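Long-range contact in pullulanase (Bacillus acidopullulyticus, PDB 2WAN), which hydrolyses alpha-1,6-glucosidic linkages in pullulan and at the branch points of starch polysaccharides, as a debranching glycoside hydrolase of the alpha-amylase type: residues R441-D446 against F802-K807. Residues are numbered along the deposited sequence; the frame is centred on the assembly and turned at random.
Sequences RDFSID and FDWSRK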
ATOM      1  N   ARG A 441      11.995 -10.044  16.001  1.00  9.25           N
ATOM      2  CA  ARG A 441      12.947  -9.832  17.087  1.00 10.00           C
ATOM      3  C   ARG A 441      12.199  -9.482  18.391  1.00 10.72           C
ATOM      4  O   ARG A 441      12.428 -10.113  19.435  1.00 10.89           O
ATOM      5  CB  ARG A 441      13.950  -8.744  16.742  1.00  9.72           C
ATOM      6  CG  ARG A 441      15.040  -8.598  17.806  1.00 12.76           C
ATOM      7  CD  ARG A 441      16.126  -7.601  17.402  1.00 12.73           C
ATOM      8  NE  ARG A 441      17.104  -7.425  18.486  1.00 10.40           N
ATOM      9  CZ  ARG A 441      18.170  -8.203  18.697  1.00 15.57           C
ATOM     10  NH1 ARG A 441      18.443  -9.242  17.893  1.00 13.24           N
ATOM     11  NH2 ARG A 441      18.982  -7.942  19.728  1.00 14.16           N
ATOM     12  N   ASP A 442      11.268  -8.528  18.326  1.00  9.65           N
ATOM     13  CA  ASP A 442      10.569  -8.084  19.560  1.00 11.09           C
ATOM     14  C   ASP A 442       9.937  -9.243  20.307  1.00 10.87           C
ATOM     15  O   ASP A 442       9.929  -9.282  21.549  1.00  9.72           O
ATOM     16  CB  ASP A 442       9.407  -7.130  19.267  1.00 11.03           C
ATOM     17  CG  ASP A 442       9.814  -5.842  18.613  1.00 12.93           C
ATOM     18  OD1 ASP A 442      11.010  -5.576  18.416  1.00 12.15           O
ATOM     19  OD2 ASP A 442       8.887  -5.067  18.287  1.00 10.93           O
ATOM     20  N   PHE A 443       9.364 -10.182  19.554  1.00 10.58           N
ATOM     21  CA  PHE A 443       8.553 -11.261  20.137  1.00  9.75           C
ATOM     22  C   PHE A 443       9.272 -12.046  21.231  1.00  8.93           C
ATOM     23  O   PHE A 443       8.651 -12.414  22.238  1.00 11.16           O
ATOM     24  CB  PHE A 443       8.104 -12.209  19.019  1.00  9.27           C
ATOM     25  CG  PHE A 443       7.055 -13.195  19.445  1.00  9.47           C
ATOM     26  CD1 PHE A 443       5.803 -12.749  19.869  1.00 10.07           C
ATOM     27  CD2 PHE A 443       7.324 -14.576  19.428  1.00 12.77           C
ATOM     28  CE1 PHE A 443       4.815 -13.661  20.257  1.00 11.21           C
ATOM     29  CE2 PHE A 443       6.334 -15.501  19.814  1.00 10.30           C
ATOM     30  CZ  PHE A 443       5.092 -15.034  20.247  1.00 10.66           C
ATOM     31  N   SER A 444      10.576 -12.284  21.050  1.00  9.77           N
ATOM     32  CA  SER A 444      11.278 -13.245  21.911  1.00  9.32           C
ATOM     33  C   SER A 444      12.655 -12.794  22.434  1.00 10.03           C
ATOM     34  O   SER A 444      13.302 -13.527  23.173  1.00 10.59           O
ATOM     35  CB  SER A 444      11.449 -14.559  21.126  1.00  9.97           C
ATOM     36  OG  SER A 444      12.281 -14.331  19.991  1.00  9.54           O
ATOM     37  N   ILE A 445      13.098 -11.596  22.074  1.00  9.43           N
ATOM     38  CA  ILE A 445      14.477 -11.177  22.401  1.00 11.44           C
ATOM     39  C   ILE A 445      14.741 -10.979  23.906  1.00 12.27           C
ATOM     40  O   ILE A 445      15.881 -11.142  24.363  1.00 13.19           O
ATOM     41  CB  ILE A 445      14.870  -9.896  21.627  1.00 12.29           C
ATOM     42  CG1 ILE A 445      16.386  -9.615  21.695  1.00 11.83           C
ATOM     43  CG2 ILE A 445      14.084  -8.661  22.148  1.00 10.26           C
ATOM     44  CD1 ILE A 445      17.271 -10.693  21.069  1.00 12.42           C
ATOM     45  N   ASP A 446      13.706 -10.619  24.666  1.00 11.90           N
ATOM     46  CA  ASP A 446      13.896 -10.306  26.106  1.00 11.11           C
ATOM     47  C   ASP A 446      14.448 -11.526  26.839  1.00 13.81           C
ATOM     48  O   ASP A 446      14.007 -12.643  26.610  1.00 10.80           O
ATOM     49  CB  ASP A 446      12.568  -9.860  26.726  1.00 12.61           C
ATOM     50  CG  ASP A 446      12.741  -9.102  28.057  1.00 13.27           C
ATOM     51  OD1 ASP A 446      13.489  -9.553  28.955  1.00 14.48           O
ATOM     52  OD2 ASP A 446      12.070  -8.049  28.209  1.00 12.53           O
ATOM     53  N   PHE A 802       9.003  -7.438  23.494  1.00  9.85           N
ATOM     54  CA  PHE A 802       7.973  -7.987  24.375  1.00 10.57           C
ATOM     55  C   PHE A 802       8.642  -8.257  25.732  1.00 10.28           C
ATOM     56  O   PHE A 802       9.473  -9.166  25.866  1.00 12.62           O
ATOM     57  CB  PHE A 802       7.378  -9.276  23.789  1.00  9.33           C
ATOM     58  CG  PHE A 802       6.343  -9.051  22.711  1.00 11.39           C
ATOM     59  CD1 PHE A 802       6.472  -8.019  21.775  1.00 16.95           C
ATOM     60  CD2 PHE A 802       5.251  -9.909  22.623  1.00 12.64           C
ATOM     61  CE1 PHE A 802       5.493  -7.829  20.768  1.00 17.34           C
ATOM     62  CE2 PHE A 802       4.285  -9.738  21.621  1.00 14.65           C
ATOM     63  CZ  PHE A 802       4.405  -8.705  20.701  1.00 16.23           C
ATOM     64  N   ASP A 803       8.306  -7.426  26.729  1.00  8.98           N
ATOM     65  CA  ASP A 803       8.769  -7.608  28.085  1.00 12.15           C
ATOM     66  C   ASP A 803       7.690  -8.471  28.729  1.00 11.91           C
ATOM     67  O   ASP A 803       6.603  -7.976  29.078  1.00 11.86           O
ATOM     68  CB  ASP A 803       8.905  -6.237  28.781  1.00 11.08           C
ATOM     69  CG  ASP A 803       9.088  -6.357  30.292  1.00 13.15           C
ATOM     70  OD1 ASP A 803       9.185  -7.481  30.807  1.00 11.27           O
ATOM     71  OD2 ASP A 803       9.138  -5.310  30.972  1.00 13.97           O
ATOM     72  N   TRP A 804       7.970  -9.773  28.840  1.00 11.31           N
ATOM     73  CA  TRP A 804       6.944 -10.732  29.243  1.00 11.42           C
ATOM     74  C   TRP A 804       6.570 -10.652  30.723  1.00 10.77           C
ATOM     75  O   TRP A 804       5.546 -11.188  31.118  1.00 11.47           O
ATOM     76  CB  TRP A 804       7.352 -12.159  28.842  1.00  9.70           C
ATOM     77  CG  TRP A 804       7.374 -12.357  27.333  1.00  9.44           C
ATOM     78  CD1 TRP A 804       8.423 -12.120  26.482  1.00  9.16           C
ATOM     79  CD2 TRP A 804       6.280 -12.793  26.502  1.00 11.86           C
ATOM     80  NE1 TRP A 804       8.061 -12.425  25.186  1.00 12.22           N
ATOM     81  CE2 TRP A 804       6.757 -12.837  25.169  1.00  9.77           C
ATOM     82  CE3 TRP A 804       4.945 -13.154  26.760  1.00 10.98           C
ATOM     83  CZ2 TRP A 804       5.946 -13.227  24.084  1.00 10.51           C
ATOM     84  CZ3 TRP A 804       4.131 -13.551  25.674  1.00 10.89           C
ATOM     85  CH2 TRP A 804       4.644 -13.589  24.357  1.00  8.33           C
ATOM     86  N   SER A 805       7.384  -9.960  31.531  1.00 10.39           N
ATOM     87  CA  SER A 805       6.988  -9.643  32.901  1.00 10.73           C
ATOM     88  C   SER A 805       5.693  -8.828  32.951  1.00  9.60           C
ATOM     89  O   SER A 805       4.979  -8.866  33.954  1.00 11.13           O
ATOM     90  CB  SER A 805       8.106  -8.890  33.672  1.00  9.12           C
ATOM     91  OG  SER A 805       8.191  -7.527  33.310  1.00 13.51           O
ATOM     92  N   ARG A 806       5.396  -8.083  31.891  1.00 10.04           N
ATOM     93  CA  ARG A 806       4.169  -7.273  31.885  1.00 10.61           C
ATOM     94  C   ARG A 806       2.918  -8.129  31.716  1.00 10.98           C
ATOM     95  O   ARG A 806       1.822  -7.742  32.133  1.00 10.96           O
ATOM     96  CB  ARG A 806       4.244  -6.172  30.837  1.00 10.69           C
ATOM     97  CG  ARG A 806       5.301  -5.133  31.227  1.00 14.76           C
ATOM     98  CD  ARG A 806       5.394  -3.999  30.265  1.00 19.40           C
ATOM     99  NE  ARG A 806       4.323  -2.997  30.377  1.00 17.75           N
ATOM    100  CZ  ARG A 806       4.280  -1.987  31.250  1.00 14.84           C
ATOM    101  NH1 ARG A 806       5.232  -1.807  32.174  1.00 17.82           N
ATOM    102  NH2 ARG A 806       3.282  -1.127  31.186  1.00 13.79           N
ATOM    103  N   LYS A 807       3.067  -9.304  31.109  1.00  9.82           N
ATOM    104  CA  LYS A 807       1.943 -10.241  31.134  1.00  8.95           C
ATOM    105  C   LYS A 807       1.650 -10.766  32.548  1.00 11.19           C
ATOM    106  O   LYS A 807       0.483 -10.962  32.898  1.00 11.51           O
ATOM    107  CB  LYS A 807       2.138 -11.400  30.141  1.00  8.58           C
ATOM    108  CG  LYS A 807       1.017 -12.480  30.216  1.00  8.41           C
ATOM    109  CD  LYS A 807       1.175 -13.543  29.105  1.00 12.10           C
ATOM    110  CE  LYS A 807       0.065 -14.578  29.249  1.00  9.59           C
ATOM    111  NZ  LYS A 807       0.207 -15.617  28.169  1.00 10.00           N
TER
HETATM  112  O   HOH W   1      10.790 -10.659  24.035  1.00 11.61           O
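Two successive carbonyls of the short, weakly bonded helix 440-444, those of Asp442 and Phe443, are both taken up by the 802-807 segment, one by a backbone amide and the other by an indole. Phe802 N donates to Asp442 O at 2.8 Å, nearly straight at 170° but from above the carbonyl plane. Trp804 NE1 reaches Phe443 O at 3.0 Å; the oxygen lies at the indole edge, in the ring plane, though the bond is clearly bent. A water bridges the two backbones: it donates to Asp442 O, already held by Phe802 N, and to Phe802 O, and accepts from Asp446 N.

Around these bonds three aromatics cluster. With CG anti to its backbone N (chi1 -169°), Phe443 swings its ring round to the other segment, where CD1 meets Phe802 CE2 at 3.8 Å in an offset edge-to-face pair. Phe443 CA also sits over the Phe802 face, a CH-pi contact 4.3 Å from the centroid. Trp804 in turn points its six-membered edge at a face of Phe443, the planes 80° apart. Replacing Trp804 with an alanine removes the indole, which would probably leave Phe443 O without that donor and one face of the Phe443 ring without its neighbour.

Farther along, Asp446 OD2 comes within 3.9 Å of Asp803 OD1. Asn448 probably eases this proximity of like charges, its ND2 bonding Asp803 OD1 and its backbone N Asp446 OD1, while Ser805 OG also donates to Asp803 OD1 at 2.7 Å.

The contact joins the segment following the first strand of the catalytic (beta/alpha)8 barrel, 435-438, to the region after its last strand, 773-777; helix 474-481 touches Phe443 and Trp804 through Leu478 and Ser477, and helix 797-800 packs against Asp442.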